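Local coordinates for protein glucose dehydrogenase (Serratia sp. FS14, PDB 7CDY) that belongs to the glucose/sorbosone dehydrogenase family of beta-propeller proteins and carries a bound calcium ion, at residues A168-P171 with D172-W175; L141-N144 with N145-T149. One frame throughout, in Å; residues are numbered along the deposited sequence.

Contact 1. Residues A168-P171 with D172-W175; sequences AVPP and DNPW
Asn173 folds back over the ring of Pro170, and its side chain can be followed outward atom by atom. Asn173 CB lies 3.4 Å from Pro170 O, close to the bond that closes the turn. Asn173 CG comes next, over the ring face toward CD, 3.9 Å from Pro170 CD. At the amide end Asn173 OD1 lies over CB, CG and CD of the ring, nearest Pro170 CG at 3.8 Å, while Asn173 ND2 meets only Pro170 CD, at the same distance, and has Val169 CG1 a little farther off. A chi1 of -96°, well away from a staggered value, accompanies this placement of the amide. Residues 170-173 form a type I beta turn in the loop between strands 160-163 and 185-187 of a propeller sheet; its closing bond, Asn173 N to Pro170 O, measures 3.1 Å and is nearly straight at hydrogen (166°), though the donor sits above the carbonyl plane. Asp172 OD1, from the residue before Asn173, approaches Pro170 CB at 3.6 Å. Arg162 NH2, from strand 160-163, joins the two polar ends, making a salt bridge with Asp172 OD1 and a hydrogen bond with Asn173 OD1, while Asn173 ND2 donates to Pro183 O.

Contact 2. Residues L141-N144 with N145-T149; sequences LGEN and NQRPT
Glu143 and Arg147 run side by side and point the same way, yet their charged ends do not pair. The carboxylate and guanidinium planes are turned 55° apart. Glu143 OE2 remains 6.3 Å from Arg147 NE, which forms a salt bridge with Glu245 instead. Glu143 OE2 comes nearest to Arg147 CA, at 3.6 Å, with CG just beyond.

The glutamate chain is bent at chi2 (61°), which curls its carboxylate back over the following backbone, about 11 Å from the calcium ion. Asn145 N thereby donates to Glu143 OE1 at 2.9 Å, arriving from above the carboxylate plane. A water donates both to Glu143 OE2 and to Asn145 OD1. Outside the turn, His124 ND1 bonds Glu143 OE1 and Trp229 NE1 bonds Glu143 OE2. With partners on both oxygens, the carboxylate is probably fixed in rotation.

Thr149 faces the other end of the same side chain: Thr149 OG1 lies 3.7 Å from Glu143 CB. Thr149 OG1 donates to Gln146 O at 2.7 Å, in the carbonyl plane, and the same oxygen accepts Thr149 N, so two donors grip it where the 3-10 segment 147-149 begins. A second water links Asn144 O to Gln146 NE2, whereas the Asn144 amide is held from outside, OD1 accepting from Gln157 NE2 and ND2 donating to Gln115 OE1.

The backbone closes through Gln146 N to Glu143 O, 3.0 Å long with an angle of 167° at hydrogen. Together with this bond, positive phi and small positive psi at both central residues, Asn144 and Asn145, identify a type I' beta turn, here in the loop leaving strand 137-140 of the beta-propeller.

Overall arrangement
Both contacts are tight turns in loops of one four-stranded antiparallel sheet: contact 2 follows strand 137-140, and contact 1 follows the neighbouring strand 160-163. Their centres are 22 Å apart and their nearest atoms about 8 Å, so they do not touch. Each mixes buried and exposed residues, but contact 2 sits nearer the centre of the chain, about 16 Å against 22 Å. The chemistry also differs. In contact 1 a proline ring packs beneath an amide, and one strand arginine ties the polar ends. Contact 2 is predominantly polar, organised by a buried carboxylate, a carbonyl oxygen that accepts from two donors and two bridging waters. The turn of contact 1 is type I, that of contact 2 its mirror-related form.

Contact 1. Residues A168-P171 with D172-W175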
# COMPACT_ATOMS: atom_id res chain seq x y z
N ALA A 168 10.17 6.09 -15.76
CA ALA A 168 11.51 6.65 -15.86
C ALA A 168 11.91 7.30 -14.54
O ALA A 168 11.08 7.61 -13.69
CB ALA A 168 11.56 7.69 -16.99
N VAL A 169 13.21 7.51 -14.37
CA VAL A 169 13.75 8.17 -13.18
C VAL A 169 13.64 9.68 -13.33
O VAL A 169 14.23 10.25 -14.26
CB VAL A 169 15.22 7.79 -12.96
CG1 VAL A 169 15.78 8.55 -11.76
CG2 VAL A 169 15.34 6.29 -12.75
N PRO A 170 12.93 10.38 -12.44
CA PRO A 170 12.97 11.84 -12.44
C PRO A 170 14.36 12.33 -12.08
O PRO A 170 14.98 11.83 -11.12
CB PRO A 170 11.96 12.22 -11.35
CG PRO A 170 11.11 10.98 -11.16
CD PRO A 170 12.04 9.85 -11.40
N PRO A 171 14.89 13.32 -12.80
CA PRO A 171 16.30 13.72 -12.58
C PRO A 171 16.55 14.40 -11.25
O PRO A 171 17.72 14.55 -10.87
CB PRO A 171 16.60 14.64 -13.77
CG PRO A 171 15.28 15.16 -14.19
CD PRO A 171 14.27 14.06 -13.91
N ASP A 172 15.52 14.84 -10.53
CA ASP A 172 15.70 15.42 -9.21
C ASP A 172 15.50 14.42 -8.08
O ASP A 172 15.45 14.83 -6.91
CB ASP A 172 14.83 16.66 -9.03
CG ASP A 172 13.36 16.40 -9.27
OD1 ASP A 172 13.02 15.40 -9.94
OD2 ASP A 172 12.54 17.20 -8.79
N ASN A 173 15.39 13.13 -8.39
CA ASN A 173 15.39 12.13 -7.32
C ASN A 173 16.69 12.26 -6.53
O ASN A 173 17.74 12.63 -7.08
CB ASN A 173 15.25 10.72 -7.91
CG ASN A 173 13.82 10.21 -7.91
OD1 ASN A 173 12.87 10.97 -7.74
ND2 ASN A 173 13.68 8.90 -8.11
N PRO A 174 16.67 11.94 -5.23
CA PRO A 174 17.77 12.35 -4.34
C PRO A 174 19.10 11.70 -4.65
O PRO A 174 20.15 12.30 -4.35
CB PRO A 174 17.26 11.96 -2.94
CG PRO A 174 16.19 10.93 -3.20
CD PRO A 174 15.54 11.35 -4.48
N TRP A 175 19.11 10.50 -5.21
CA TRP A 175 20.34 9.74 -5.42
C TRP A 175 20.82 9.74 -6.87
O TRP A 175 21.78 9.03 -7.18
CB TRP A 175 20.17 8.30 -4.91
CG TRP A 175 20.11 8.15 -3.42
CD1 TRP A 175 20.35 9.10 -2.47
CD2 TRP A 175 19.80 6.94 -2.71
NE1 TRP A 175 20.19 8.56 -1.21
CE2 TRP A 175 19.87 7.23 -1.33
CE3 TRP A 175 19.49 5.64 -3.11
CZ2 TRP A 175 19.62 6.27 -0.35
CZ3 TRP A 175 19.26 4.69 -2.14
CH2 TRP A 175 19.32 5.01 -0.78

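Contact 2. Residues L141-N144 with N145-T149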
# COMPACT_ATOMS: atom_id res chain seq x y z
N LEU A 141 8.08 -0.48 -1.29
CA LEU A 141 8.68 -1.81 -1.40
C LEU A 141 9.14 -2.33 -0.05
O LEU A 141 9.87 -1.63 0.67
CB LEU A 141 9.86 -1.78 -2.36
CG LEU A 141 9.55 -1.34 -3.79
CD1 LEU A 141 10.83 -1.15 -4.59
CD2 LEU A 141 8.65 -2.36 -4.48
N GLY A 142 8.75 -3.57 0.28
CA GLY A 142 9.30 -4.24 1.43
C GLY A 142 10.71 -4.73 1.17
O GLY A 142 11.23 -4.69 0.06
N GLU A 143 11.35 -5.21 2.24
CA GLU A 143 12.74 -5.72 2.12
C GLU A 143 12.80 -7.25 1.92
O GLU A 143 13.86 -7.78 2.12
CB GLU A 143 13.69 -5.24 3.24
CG GLU A 143 13.11 -5.16 4.65
CD GLU A 143 12.59 -6.44 5.30
OE1 GLU A 143 11.81 -7.12 4.67
OE2 GLU A 143 12.92 -6.67 6.45
N ASN A 144 11.69 -7.88 1.51
CA ASN A 144 11.68 -9.28 1.11
C ASN A 144 12.05 -10.22 2.26
O ASN A 144 12.37 -11.40 2.02
CB ASN A 144 12.61 -9.57 -0.09
CG ASN A 144 12.16 -8.93 -1.42
OD1 ASN A 144 12.91 -9.02 -2.39
ND2 ASN A 144 10.99 -8.29 -1.47
N ASN A 145 12.03 -9.73 3.50
CA ASN A 145 12.42 -10.46 4.70
C ASN A 145 13.92 -10.67 4.81
O ASN A 145 14.37 -11.59 5.51
CB ASN A 145 11.64 -11.77 4.92
CG ASN A 145 11.53 -12.15 6.38
OD1 ASN A 145 11.66 -11.30 7.27
ND2 ASN A 145 11.32 -13.43 6.64
N GLN A 146 14.72 -9.84 4.14
CA GLN A 146 16.17 -9.80 4.32
C GLN A 146 16.48 -8.46 4.98
O GLN A 146 16.72 -7.46 4.31
CB GLN A 146 16.88 -9.98 2.98
CG GLN A 146 16.59 -11.33 2.34
CD GLN A 146 17.16 -12.49 3.16
OE1 GLN A 146 18.21 -12.36 3.78
NE2 GLN A 146 16.45 -13.61 3.16
N ARG A 147 16.46 -8.45 6.31
CA ARG A 147 16.41 -7.19 7.06
C ARG A 147 17.48 -6.17 6.68
O ARG A 147 17.14 -5.00 6.45
CB ARG A 147 16.38 -7.45 8.57
CG ARG A 147 15.19 -8.26 9.09
CD ARG A 147 15.21 -8.40 10.62
NE ARG A 147 16.48 -8.99 11.06
CZ ARG A 147 16.67 -10.29 11.21
NH1 ARG A 147 17.87 -10.74 11.55
NH2 ARG A 147 15.68 -11.15 11.03
N PRO A 148 18.78 -6.53 6.60
CA PRO A 148 19.80 -5.49 6.35
C PRO A 148 19.69 -4.84 4.99
O PRO A 148 20.23 -3.73 4.81
CB PRO A 148 21.13 -6.26 6.48
CG PRO A 148 20.79 -7.53 7.17
CD PRO A 148 19.38 -7.85 6.81
N THR A 149 19.01 -5.46 4.02
CA THR A 149 18.99 -4.89 2.68
C THR A 149 18.23 -3.57 2.61
O THR A 149 18.46 -2.79 1.68
CB THR A 149 18.43 -5.89 1.65
OG1 THR A 149 17.06 -6.18 1.95
CG2 THR A 149 19.25 -7.18 1.64
O HOH W 1 11.93 -8.66 8.09
O HOH W 2 14.09 -13.76 1.97